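Local coordinates for protein troponin C (Chlamys nipponensis akazara, PDB 3TZ1) that serves as the calcium-binding subunit of troponin in striated muscle, here its C-terminal domain, with calcium binding lifting troponin's inhibitory action on actin filaments, at residues R7-A12 and C67-S72; I24-L29 and E51-G56; W31-L36 and E46-E51. All coordinates share one frame; numbering follows the deposited sequence.

Contact 1. Residues R7-A12 and C67-S72; sequences RELKEA and CLMMSS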
ATOM      1  N   ARG A   7     -14.491   3.528  -5.720  1.00 34.45           N
ATOM      2  CA  ARG A   7     -14.154   4.867  -6.203  1.00 31.20           C
ATOM      3  C   ARG A   7     -12.973   5.418  -5.431  1.00 24.73           C
ATOM      4  O   ARG A   7     -12.073   6.050  -5.993  1.00 25.97           O
ATOM      5  CB  ARG A   7     -15.336   5.818  -6.037  1.00 38.41           C
ATOM      6  CG  ARG A   7     -16.211   5.939  -7.258  1.00 48.85           C
ATOM      7  CD  ARG A   7     -17.372   6.872  -6.963  1.00 54.30           C
ATOM      8  NE  ARG A   7     -18.082   6.453  -5.757  1.00 56.74           N
ATOM      9  CZ  ARG A   7     -19.116   7.102  -5.232  1.00 59.58           C
ATOM     10  NH1 ARG A   7     -19.567   8.212  -5.805  1.00 58.88           N
ATOM     11  NH2 ARG A   7     -19.698   6.638  -4.132  1.00 59.07           N
ATOM     12  N   GLU A   8     -12.996   5.196  -4.124  1.00 27.81           N
ATOM     13  CA  GLU A   8     -11.940   5.672  -3.248  1.00 31.53           C
ATOM     14  C   GLU A   8     -10.653   4.903  -3.524  1.00 24.92           C
ATOM     15  O   GLU A   8      -9.564   5.475  -3.542  1.00 24.64           O
ATOM     16  CB  GLU A   8     -12.362   5.482  -1.796  1.00 37.91           C
ATOM     17  CG  GLU A   8     -11.774   6.489  -0.855  1.00 35.63           C
ATOM     18  CD  GLU A   8     -12.246   6.275   0.559  1.00 33.42           C
ATOM     19  OE1 GLU A   8     -13.362   5.738   0.738  1.00 38.67           O
ATOM     20  OE2 GLU A   8     -11.495   6.629   1.485  1.00 30.15           O
ATOM     21  N   LEU A   9     -10.794   3.596  -3.729  1.00 22.17           N
ATOM     22  CA  LEU A   9      -9.667   2.733  -4.067  1.00 18.97           C
ATOM     23  C   LEU A   9      -8.996   3.179  -5.358  1.00 21.12           C
ATOM     24  O   LEU A   9      -7.769   3.267  -5.437  1.00 21.34           O
ATOM     25  CB  LEU A   9     -10.134   1.281  -4.221  1.00 22.19           C
ATOM     26  CG  LEU A   9      -9.004   0.274  -4.435  1.00 31.71           C
ATOM     27  CD1 LEU A   9      -8.262   0.066  -3.130  1.00 34.82           C
ATOM     28  CD2 LEU A   9      -9.538  -1.056  -4.971  1.00 31.32           C
ATOM     29  N   LYS A  10      -9.804   3.461  -6.375  1.00 21.48           N
ATOM     30  CA  LYS A  10      -9.275   3.901  -7.657  1.00 20.95           C
ATOM     31  C   LYS A  10      -8.584   5.256  -7.530  1.00 20.68           C
ATOM     32  O   LYS A  10      -7.541   5.483  -8.136  1.00 22.58           O
ATOM     33  CB  LYS A  10     -10.381   3.945  -8.719  1.00 21.55           C
ATOM     34  CG  LYS A  10     -10.849   2.562  -9.141  1.00 30.58           C
ATOM     35  CD  LYS A  10     -11.824   2.626 -10.298  1.00 30.97           C
ATOM     36  CE  LYS A  10     -12.279   1.231 -10.698  1.00 31.49           C
ATOM     37  NZ  LYS A  10     -13.242   1.249 -11.834  1.00 39.83           N
ATOM     38  N   GLU A  11      -9.150   6.147  -6.724  1.00 19.78           N
ATOM     39  CA  GLU A  11      -8.531   7.451  -6.502  1.00 22.55           C
ATOM     40  C   GLU A  11      -7.185   7.311  -5.787  1.00 22.91           C
ATOM     41  O   GLU A  11      -6.214   7.976  -6.143  1.00 21.35           O
ATOM     42  CB  GLU A  11      -9.466   8.375  -5.712  1.00 23.74           C
ATOM     43  CG  GLU A  11      -8.874   9.755  -5.404  1.00 23.94           C
ATOM     44  CD  GLU A  11      -8.747  10.639  -6.645  1.00 32.83           C
ATOM     45  OE1 GLU A  11      -9.333  10.295  -7.693  1.00 32.85           O
ATOM     46  OE2 GLU A  11      -8.064  11.682  -6.568  1.00 33.12           O
ATOM     47  N   ALA A  12      -7.132   6.453  -4.769  1.00 21.00           N
ATOM     48  CA  ALA A  12      -5.883   6.180  -4.060  1.00 19.95           C
ATOM     49  C   ALA A  12      -4.818   5.625  -5.001  1.00 20.35           C
ATOM     50  O   ALA A  12      -3.661   6.052  -4.970  1.00 17.81           O
ATOM     51  CB  ALA A  12      -6.125   5.197  -2.916  1.00 18.32           C
ATOM     52  N   CYS A  67      -6.754  -6.443  -3.831  1.00 27.22           N
ATOM     53  CA  CYS A  67      -6.664  -7.613  -2.963  1.00 30.85           C
ATOM     54  C   CYS A  67      -6.289  -7.203  -1.547  1.00 26.17           C
ATOM     55  O   CYS A  67      -6.867  -7.690  -0.580  1.00 32.91           O
ATOM     56  CB  CYS A  67      -5.635  -8.604  -3.504  1.00 34.91           C
ATOM     57  SG  CYS A  67      -6.231  -9.608  -4.886  1.00 52.89           S
ATOM     58  N   LEU A  68      -5.313  -6.310  -1.429  1.00 22.15           N
ATOM     59  CA  LEU A  68      -4.882  -5.845  -0.115  1.00 22.71           C
ATOM     60  C   LEU A  68      -5.982  -5.030   0.538  1.00 23.33           C
ATOM     61  O   LEU A  68      -6.377  -5.277   1.683  1.00 21.36           O
ATOM     62  CB  LEU A  68      -3.619  -4.990  -0.225  1.00 20.39           C
ATOM     63  CG  LEU A  68      -3.268  -4.194   1.045  1.00 17.95           C
ATOM     64  CD1 LEU A  68      -2.955  -5.141   2.218  1.00 24.47           C
ATOM     65  CD2 LEU A  68      -2.100  -3.266   0.788  1.00 19.42           C
ATOM     66  N   MET A  69      -6.488  -4.055  -0.206  1.00 23.52           N
ATOM     67  CA  MET A  69      -7.336  -3.040   0.392  1.00 26.71           C
ATOM     68  C   MET A  69      -8.766  -3.503   0.681  1.00 29.42           C
ATOM     69  O   MET A  69      -9.372  -3.072   1.661  1.00 34.41           O
ATOM     70  CB  MET A  69      -7.315  -1.778  -0.472  1.00 22.70           C
ATOM     71  CG  MET A  69      -5.912  -1.184  -0.644  1.00 19.73           C
ATOM     72  SD  MET A  69      -5.126  -0.688   0.910  1.00 25.16           S
ATOM     73  CE  MET A  69      -6.353   0.441   1.551  1.00 28.92           C
ATOM     74  N   MET A  70      -9.314  -4.360  -0.176  1.00 23.58           N
ATOM     75  CA  MET A  70     -10.700  -4.797  -0.012  1.00 23.47           C
ATOM     76  C   MET A  70     -10.899  -6.180   0.630  1.00 34.79           C
ATOM     77  O   MET A  70     -12.025  -6.643   0.791  1.00 35.14           O
ATOM     78  CB  MET A  70     -11.489  -4.615  -1.320  1.00 29.10           C
ATOM     79  CG  MET A  70     -11.694  -3.130  -1.655  1.00 32.77           C
ATOM     80  SD  MET A  70     -12.454  -2.761  -3.246  1.00102.20           S
ATOM     81  CE  MET A  70     -14.196  -2.924  -2.862  1.00 66.87           C
ATOM     82  N   SER A  71      -9.797  -6.820   1.007  1.00 34.27           N
ATOM     83  CA  SER A  71      -9.847  -8.131   1.659  1.00 43.64           C
ATOM     84  C   SER A  71     -10.527  -8.074   3.030  1.00 43.24           C
ATOM     85  O   SER A  71     -10.271  -7.162   3.819  1.00 40.00           O
ATOM     86  CB  SER A  71      -8.433  -8.699   1.818  1.00 38.12           C
ATOM     87  OG  SER A  71      -7.664  -7.869   2.672  1.00 42.69           O
ATOM     88  N   SER A  72     -11.379  -9.061   3.303  1.00 42.91           N
ATOM     89  CA  SER A  72     -12.011  -9.212   4.612  1.00 43.82           C
ATOM     90  C   SER A  72     -11.653 -10.573   5.198  1.00 42.05           C
ATOM     91  O   SER A  72     -12.019 -11.606   4.638  1.00 39.16           O
ATOM     92  CB  SER A  72     -13.530  -9.076   4.506  1.00 50.62           C
ATOM     93  OG  SER A  72     -14.148  -9.435   5.731  1.00 55.63           O
TER
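L9 meets M69 and M70 with no flat group on either side, so the contact is made by branches and flexible chains alone. L9 spreads its two methyl groups so that each finds a different methionine. CD1 goes to the root of M69, 3.4 Å from its CB and 3.6 Å from its CG. The first of these is tighter than carbon atoms usually come, so the leucine is pressed close against the base of that side chain. CD2 meets the sulfur of M70 instead, with SD 3.8 Å from it. The leucine can reach both because its CG stands opposite the backbone N (chi1 -174°), which carries the fork out from helix 6-16.

The two methionines offer themselves differently. M69 is curled at chi2 and chi3, which turns its sulfur and terminal methyl away from L9 and leaves the near part of the chain to do the touching. M70 runs straight as far as its sulfur and bends only at chi3, so SD itself makes the contact. Just beyond, the OG of S71 gives a hydrogen bond of 3.1 Å to the carbonyl O of L68, coming from above the carbonyl plane; the same hydroxyl is also bonded to a basic side chain of the bound peptide. That peptide packs an apolar side chain on L68 and a basic one on M69.

L4, from the loop before helix 6-16, touches L9 and both methionines, while Y62, F65 and K66 bring further parts of helix 62-70 against L9. In this EF-hand pair the contact thus joins the first helix, 6-16, to the last, 62-70.

Contact 2. Residues I24-L29 and E51-G56; sequences IKVDVL and ETDTDG. With CA (calcium ion), chain C.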
ATOM      1  N   ILE A  24       1.865   1.032  -8.709  1.00 20.25           N
ATOM      2  CA  ILE A  24       2.540   1.736  -7.628  1.00 22.80           C
ATOM      3  C   ILE A  24       3.894   1.055  -7.432  1.00 20.23           C
ATOM      4  O   ILE A  24       3.949  -0.135  -7.181  1.00 24.02           O
ATOM      5  CB  ILE A  24       1.722   1.658  -6.324  1.00 23.27           C
ATOM      6  CG1 ILE A  24       0.310   2.214  -6.552  1.00 25.52           C
ATOM      7  CG2 ILE A  24       2.424   2.424  -5.204  1.00 22.41           C
ATOM      8  CD1 ILE A  24      -0.641   1.961  -5.395  1.00 24.41           C
ATOM      9  N   LYS A  25       4.986   1.801  -7.581  1.00 20.11           N
ATOM     10  CA  LYS A  25       6.310   1.233  -7.370  1.00 24.53           C
ATOM     11  C   LYS A  25       6.474   0.888  -5.895  1.00 20.79           C
ATOM     12  O   LYS A  25       5.951   1.581  -5.025  1.00 20.72           O
ATOM     13  CB  LYS A  25       7.401   2.212  -7.812  1.00 36.52           C
ATOM     14  CG  LYS A  25       7.449   2.458  -9.314  1.00 43.57           C
ATOM     15  CD  LYS A  25       8.303   3.673  -9.641  1.00 48.28           C
ATOM     16  CE  LYS A  25       9.797   3.396  -9.473  1.00 54.42           C
ATOM     17  NZ  LYS A  25      10.363   2.567 -10.578  1.00 60.60           N
ATOM     18  N   VAL A  26       7.194  -0.187  -5.613  1.00 21.24           N
ATOM     19  CA  VAL A  26       7.361  -0.623  -4.236  1.00 24.98           C
ATOM     20  C   VAL A  26       8.107   0.416  -3.382  1.00 29.42           C
ATOM     21  O   VAL A  26       7.924   0.475  -2.166  1.00 27.10           O
ATOM     22  CB  VAL A  26       8.013  -2.025  -4.178  1.00 27.34           C
ATOM     23  CG1 VAL A  26       8.847  -2.192  -2.924  1.00 43.80           C
ATOM     24  CG2 VAL A  26       6.929  -3.093  -4.287  1.00 26.58           C
ATOM     25  N   ASP A  27       8.919   1.254  -4.024  1.00 24.46           N
ATOM     26  CA  ASP A  27       9.603   2.339  -3.322  1.00 28.09           C
ATOM     27  C   ASP A  27       8.626   3.254  -2.585  1.00 23.22           C
ATOM     28  O   ASP A  27       8.966   3.834  -1.552  1.00 25.50           O
ATOM     29  CB  ASP A  27      10.426   3.188  -4.299  1.00 40.18           C
ATOM     30  CG  ASP A  27      11.596   2.431  -4.891  1.00 53.60           C
ATOM     31  OD1 ASP A  27      11.878   1.302  -4.427  1.00 54.83           O
ATOM     32  OD2 ASP A  27      12.241   2.978  -5.815  1.00 57.28           O
ATOM     33  N   VAL A  28       7.430   3.422  -3.146  1.00 24.26           N
ATOM     34  CA  VAL A  28       6.414   4.287  -2.549  1.00 21.62           C
ATOM     35  C   VAL A  28       5.917   3.657  -1.259  1.00 22.32           C
ATOM     36  O   VAL A  28       5.793   4.317  -0.230  1.00 19.04           O
ATOM     37  CB  VAL A  28       5.221   4.509  -3.511  1.00 28.17           C
ATOM     38  CG1 VAL A  28       4.088   5.243  -2.812  1.00 26.29           C
ATOM     39  CG2 VAL A  28       5.667   5.259  -4.756  1.00 31.78           C
ATOM     40  N   LEU A  29       5.637   2.361  -1.319  1.00 18.87           N
ATOM     41  CA  LEU A  29       5.263   1.605  -0.133  1.00 17.96           C
ATOM     42  C   LEU A  29       6.352   1.623   0.930  1.00 16.54           C
ATOM     43  O   LEU A  29       6.067   1.789   2.113  1.00 19.76           O
ATOM     44  CB  LEU A  29       4.985   0.156  -0.522  1.00 25.31           C
ATOM     45  CG  LEU A  29       3.620  -0.398  -0.145  1.00 34.12           C
ATOM     46  CD1 LEU A  29       2.521   0.508  -0.677  1.00 31.26           C
ATOM     47  CD2 LEU A  29       3.504  -1.815  -0.708  1.00 25.96           C
ATOM     48  N   GLU A  51       3.737  -8.805   1.050  1.00 29.08           N
ATOM     49  CA  GLU A  51       2.317  -9.100   1.236  1.00 36.91           C
ATOM     50  C   GLU A  51       1.472  -8.367   0.197  1.00 32.17           C
ATOM     51  O   GLU A  51       0.402  -8.830  -0.202  1.00 32.82           O
ATOM     52  CB  GLU A  51       1.884  -8.689   2.651  1.00 44.90           C
ATOM     53  CG  GLU A  51       0.390  -8.430   2.826  1.00 49.91           C
ATOM     54  CD  GLU A  51      -0.407  -9.692   3.110  1.00 52.92           C
ATOM     55  OE1 GLU A  51       0.182 -10.796   3.080  1.00 53.89           O
ATOM     56  OE2 GLU A  51      -1.627  -9.570   3.367  1.00 51.04           O
ATOM     57  N   THR A  52       1.969  -7.222  -0.238  1.00 26.78           N
ATOM     58  CA  THR A  52       1.263  -6.374  -1.192  1.00 27.79           C
ATOM     59  C   THR A  52       1.616  -6.745  -2.625  1.00 29.74           C
ATOM     60  O   THR A  52       0.740  -7.005  -3.455  1.00 29.68           O
ATOM     61  CB  THR A  52       1.544  -4.887  -0.966  1.00 25.21           C
ATOM     62  OG1 THR A  52       1.419  -4.578   0.427  1.00 25.91           O
ATOM     63  CG2 THR A  52       0.552  -4.047  -1.757  1.00 24.69           C
ATOM     64  N   ASP A  53       2.910  -6.695  -2.927  1.00 26.97           N
ATOM     65  CA  ASP A  53       3.375  -7.006  -4.259  1.00 25.01           C
ATOM     66  C   ASP A  53       3.618  -8.505  -4.240  1.00 33.43           C
ATOM     67  O   ASP A  53       4.690  -8.993  -3.855  1.00 37.00           O
ATOM     68  CB  ASP A  53       4.684  -6.237  -4.481  1.00 28.17           C
ATOM     69  CG  ASP A  53       5.436  -6.691  -5.711  1.00 25.45           C
ATOM     70  OD1 ASP A  53       4.779  -7.183  -6.639  1.00 25.14           O
ATOM     71  OD2 ASP A  53       6.683  -6.553  -5.752  1.00 25.88           O
ATOM     72  N   THR A  54       2.642  -9.240  -4.751  1.00 28.92           N
ATOM     73  CA  THR A  54       2.620 -10.677  -4.501  1.00 34.68           C
ATOM     74  C   THR A  54       3.435 -11.469  -5.515  1.00 34.75           C
ATOM     75  O   THR A  54       3.815 -12.622  -5.266  1.00 34.11           O
ATOM     76  CB  THR A  54       1.170 -11.209  -4.390  1.00 44.50           C
ATOM     77  OG1 THR A  54       0.387 -10.707  -5.480  1.00 46.29           O
ATOM     78  CG2 THR A  54       0.536 -10.742  -3.081  1.00 45.41           C
ATOM     79  N   ASP A  55       3.725 -10.856  -6.656  1.00 30.47           N
ATOM     80  CA  ASP A  55       4.552 -11.536  -7.650  1.00 31.67           C
ATOM     81  C   ASP A  55       6.028 -11.125  -7.614  1.00 35.17           C
ATOM     82  O   ASP A  55       6.830 -11.602  -8.415  1.00 41.48           O
ATOM     83  CB  ASP A  55       3.948 -11.464  -9.062  1.00 31.91           C
ATOM     84  CG  ASP A  55       3.651 -10.049  -9.505  1.00 31.59           C
ATOM     85  OD1 ASP A  55       4.227  -9.125  -8.914  1.00 23.29           O
ATOM     86  OD2 ASP A  55       2.843  -9.860 -10.439  1.00 34.24           O
ATOM     87  N   GLY A  56       6.382 -10.255  -6.670  1.00 32.76           N
ATOM     88  CA  GLY A  56       7.750  -9.783  -6.538  1.00 38.14           C
ATOM     89  C   GLY A  56       8.237  -9.024  -7.760  1.00 39.39           C
ATOM     90  O   GLY A  56       9.415  -9.073  -8.106  1.00 40.79           O
TER
HETATM   91 CA    CA C   1       3.415  -6.976  -8.526  1.00 27.32          CA
HETATM   92  O   HOH W   1       2.186  -6.801 -10.843  1.00 35.54           O
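Beside the calcium site of an EF-hand, V26 packs against D53, the first ligand of the loop. V26 CG2 lies 3.8 Å from D53 OD2 and also against the aspartate's CB, the two side chains crossing at about a right angle. With CG opposite the backbone N (chi1 168°), D53 holds OD1 2.3 Å from the calcium ion, while OD2 accepts a hydrogen bond from the backbone N of G58. One carboxylate oxygen therefore grips the metal and the other ties down the loop. D55 OD1 also binds the calcium ion at 2.3 Å. The other oxygen of D55, OD2, accepts a hydrogen bond from a water that is itself a calcium ligand.

S57, T59 and E64 supply the remaining four ligand atoms, giving the sevenfold coordination familiar from EF-hands. Residues 24-29 belong to the partner hand: I24 and V26 form backbone hydrogen bonds with V60 and G58, the short antiparallel link that couples paired EF-hand loops.

One turn along helix 26-36, L29 meets T52 tip to tip. L29 CD2 sits 3.6 Å from T52 OG1 and nearly as close to CB and CG2, so the methyl touches three side-chain atoms of the threonine. That OG1 is hydrogen-bonded to the carbonyl O of M48, and apolar side chains of the bound peptide pack on both L29 and T52.

Contact 3. Residues W31-L36 and E46-E51; sequences WILKSL and ENMIAE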
ATOM      1  N   TRP A  31       8.669   3.836   1.305  1.00 19.96           N
ATOM      2  CA  TRP A  31       8.721   5.197   1.829  1.00 19.88           C
ATOM      3  C   TRP A  31       7.645   5.412   2.893  1.00 14.70           C
ATOM      4  O   TRP A  31       7.914   5.930   3.979  1.00 19.83           O
ATOM      5  CB  TRP A  31       8.523   6.219   0.710  1.00 20.67           C
ATOM      6  CG  TRP A  31       8.435   7.601   1.260  1.00 20.83           C
ATOM      7  CD1 TRP A  31       7.320   8.337   1.485  1.00 23.50           C
ATOM      8  CD2 TRP A  31       9.550   8.377   1.726  1.00 19.89           C
ATOM      9  NE1 TRP A  31       7.652   9.553   2.044  1.00 23.68           N
ATOM     10  CE2 TRP A  31       9.019   9.598   2.200  1.00 23.88           C
ATOM     11  CE3 TRP A  31      10.920   8.176   1.777  1.00 22.29           C
ATOM     12  CZ2 TRP A  31       9.827  10.609   2.711  1.00 23.51           C
ATOM     13  CZ3 TRP A  31      11.728   9.173   2.286  1.00 27.12           C
ATOM     14  CH2 TRP A  31      11.176  10.374   2.744  1.00 25.00           C
ATOM     15  N   ILE A  32       6.420   5.048   2.549  1.00 15.14           N
ATOM     16  CA  ILE A  32       5.290   5.146   3.463  1.00 24.59           C
ATOM     17  C   ILE A  32       5.552   4.437   4.792  1.00 21.73           C
ATOM     18  O   ILE A  32       5.384   5.014   5.871  1.00 23.70           O
ATOM     19  CB  ILE A  32       4.024   4.580   2.795  1.00 23.62           C
ATOM     20  CG1 ILE A  32       3.583   5.506   1.649  1.00 20.99           C
ATOM     21  CG2 ILE A  32       2.917   4.402   3.814  1.00 27.28           C
ATOM     22  CD1 ILE A  32       2.436   4.936   0.823  1.00 28.86           C
ATOM     23  N   LEU A  33       5.989   3.187   4.714  1.00 19.63           N
ATOM     24  CA  LEU A  33       6.215   2.382   5.920  1.00 18.57           C
ATOM     25  C   LEU A  33       7.373   2.892   6.768  1.00 22.88           C
ATOM     26  O   LEU A  33       7.316   2.884   8.011  1.00 24.74           O
ATOM     27  CB  LEU A  33       6.430   0.917   5.530  1.00 19.10           C
ATOM     28  CG  LEU A  33       5.231   0.293   4.824  1.00 24.02           C
ATOM     29  CD1 LEU A  33       5.540  -1.140   4.413  1.00 18.84           C
ATOM     30  CD2 LEU A  33       4.006   0.344   5.733  1.00 28.75           C
ATOM     31  N   LYS A  34       8.431   3.333   6.094  1.00 22.14           N
ATOM     32  CA  LYS A  34       9.601   3.846   6.781  1.00 20.71           C
ATOM     33  C   LYS A  34       9.298   5.173   7.469  1.00 26.65           C
ATOM     34  O   LYS A  34       9.659   5.378   8.631  1.00 28.60           O
ATOM     35  CB  LYS A  34      10.769   4.006   5.802  1.00 25.20           C
ATOM     36  CG  LYS A  34      12.061   4.499   6.438  1.00 34.64           C
ATOM     37  CD  LYS A  34      12.390   3.719   7.702  1.00 38.97           C
ATOM     38  CE  LYS A  34      13.830   3.960   8.130  1.00 46.58           C
ATOM     39  NZ  LYS A  34      14.237   5.386   7.963  1.00 44.52           N
ATOM     40  N   SER A  35       8.662   6.088   6.749  1.00 26.47           N
ATOM     41  CA  SER A  35       8.436   7.417   7.310  1.00 30.50           C
ATOM     42  C   SER A  35       7.213   7.543   8.230  1.00 33.42           C
ATOM     43  O   SER A  35       7.283   8.198   9.270  1.00 35.51           O
ATOM     44  CB  SER A  35       8.407   8.465   6.200  1.00 24.38           C
ATOM     45  OG  SER A  35       7.464   8.116   5.211  1.00 32.60           O
ATOM     46  N   LEU A  36       6.091   6.948   7.836  1.00 29.43           N
ATOM     47  CA  LEU A  36       4.858   7.057   8.619  1.00 32.03           C
ATOM     48  C   LEU A  36       4.635   5.883   9.577  1.00 35.59           C
ATOM     49  O   LEU A  36       3.798   5.953  10.478  1.00 35.77           O
ATOM     50  CB  LEU A  36       3.645   7.231   7.689  1.00 34.02           C
ATOM     51  CG  LEU A  36       3.655   8.430   6.741  1.00 38.65           C
ATOM     52  CD1 LEU A  36       2.551   8.310   5.694  1.00 38.67           C
ATOM     53  CD2 LEU A  36       3.517   9.733   7.527  1.00 41.38           C
ATOM     54  N   GLU A  46       9.883  -5.178   4.728  1.00 25.30           N
ATOM     55  CA  GLU A  46      10.006  -6.041   3.550  1.00 26.21           C
ATOM     56  C   GLU A  46       8.859  -7.047   3.485  1.00 24.00           C
ATOM     57  O   GLU A  46       8.401  -7.399   2.407  1.00 25.73           O
ATOM     58  CB  GLU A  46      11.356  -6.779   3.523  1.00 27.39           C
ATOM     59  CG  GLU A  46      12.563  -5.876   3.289  1.00 34.86           C
ATOM     60  CD  GLU A  46      12.714  -5.440   1.842  1.00 46.28           C
ATOM     61  OE1 GLU A  46      12.089  -6.061   0.954  1.00 49.84           O
ATOM     62  OE2 GLU A  46      13.466  -4.473   1.593  1.00 52.19           O
ATOM     63  N   ASN A  47       8.406  -7.509   4.645  1.00 25.45           N
ATOM     64  CA  ASN A  47       7.313  -8.474   4.705  1.00 28.48           C
ATOM     65  C   ASN A  47       5.991  -7.858   4.260  1.00 28.51           C
ATOM     66  O   ASN A  47       5.209  -8.485   3.543  1.00 28.12           O
ATOM     67  CB  ASN A  47       7.179  -9.041   6.119  1.00 33.98           C
ATOM     68  CG  ASN A  47       6.237 -10.228   6.181  1.00 36.94           C
ATOM     69  OD1 ASN A  47       6.238 -11.087   5.295  1.00 39.93           O
ATOM     70  ND2 ASN A  47       5.422 -10.281   7.232  1.00 38.24           N
ATOM     71  N   MET A  48       5.752  -6.619   4.683  1.00 22.90           N
ATOM     72  CA  MET A  48       4.526  -5.916   4.319  1.00 22.82           C
ATOM     73  C   MET A  48       4.527  -5.569   2.833  1.00 24.89           C
ATOM     74  O   MET A  48       3.491  -5.626   2.167  1.00 22.95           O
ATOM     75  CB  MET A  48       4.346  -4.672   5.190  1.00 20.21           C
ATOM     76  CG  MET A  48       4.125  -5.003   6.666  1.00 28.99           C
ATOM     77  SD  MET A  48       4.446  -3.659   7.830  1.00 31.56           S
ATOM     78  CE  MET A  48       2.958  -2.677   7.661  1.00 30.20           C
ATOM     79  N   ILE A  49       5.701  -5.229   2.309  1.00 21.30           N
ATOM     80  CA  ILE A  49       5.861  -5.061   0.871  1.00 20.24           C
ATOM     81  C   ILE A  49       5.531  -6.358   0.121  1.00 21.89           C
ATOM     82  O   ILE A  49       4.758  -6.364  -0.838  1.00 25.91           O
ATOM     83  CB  ILE A  49       7.284  -4.596   0.513  1.00 27.50           C
ATOM     84  CG1 ILE A  49       7.504  -3.154   0.982  1.00 24.12           C
ATOM     85  CG2 ILE A  49       7.504  -4.684  -0.985  1.00 28.16           C
ATOM     86  CD1 ILE A  49       8.914  -2.658   0.749  1.00 27.97           C
ATOM     87  N   ALA A  50       6.105  -7.471   0.576  1.00 21.19           N
ATOM     88  CA  ALA A  50       5.881  -8.748  -0.082  1.00 24.01           C
ATOM     89  C   ALA A  50       4.412  -9.168  -0.033  1.00 25.18           C
ATOM     90  O   ALA A  50       3.910  -9.812  -0.958  1.00 28.23           O
ATOM     91  CB  ALA A  50       6.764  -9.820   0.552  1.00 30.11           C
ATOM     92  N   GLU A  51       3.737  -8.805   1.050  1.00 29.08           N
ATOM     93  CA  GLU A  51       2.317  -9.100   1.236  1.00 36.91           C
ATOM     94  C   GLU A  51       1.472  -8.367   0.197  1.00 32.17           C
ATOM     95  O   GLU A  51       0.402  -8.830  -0.202  1.00 32.82           O
ATOM     96  CB  GLU A  51       1.884  -8.689   2.651  1.00 44.90           C
ATOM     97  CG  GLU A  51       0.390  -8.430   2.826  1.00 49.91           C
ATOM     98  CD  GLU A  51      -0.407  -9.692   3.110  1.00 52.92           C
ATOM     99  OE1 GLU A  51       0.182 -10.796   3.080  1.00 53.89           O
ATOM    100  OE2 GLU A  51      -1.627  -9.570   3.367  1.00 51.04           O
TER
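Helices 26-36 and 42-52 draw together here with L33 and M48 as the closest pair, their CA atoms 8.6 Å apart, and both side chains directed at the opposing helix. L33 does most of the work. One branch, CD1, presses on the base of M48, 3.8 Å from its CB. The other, CD2, meets the far end of the same residue, where the terminal methyl CE is 3.7 Å away. M48 can touch at both ends because its chain runs out nearly straight and then turns at chi3 (78°), bringing CE round to the leucine.

I49 adds a looser touch: its CG1 is 4.4 Å from L33 CD1, and it also packs on V26 and R30 of helix 26-36. L40, in the linker between the helices, touches both L33 and M48. Nearby, E46 OE2 forms a salt bridge with R30 NH1.

All contacts between the two segments are apolar, with no hydrogen bond crossing from one to the other. Within these segments, then, the second helix of the first EF-hand and the first helix of the second are held by hydrocarbon packing, and the E46–R30 salt bridge adds a charged link between the same two helices.

All three contacts are largely buried, but M70 of contact 1 is partly exposed, whereas the touching residues of contacts 2 and 3 are all buried. Contacts 1 and 3 are purely apolar and lie on opposite sides of the chain's centre, about 17 Å apart between centres; one pairs the first and last helices of the chain, 6-16 and 62-70, the other the two middle ones, 26-36 and 42-52. Contact 2 uses those same middle helices and shares E51 with contact 3, but it alone adds calcium ligands to the packing. It abuts both of the others: T52 CG2 lies 3.8 Å from L68 CD2 of contact 1, and V26 CG1 lies 3.4 Å from I49 CG2 of contact 3.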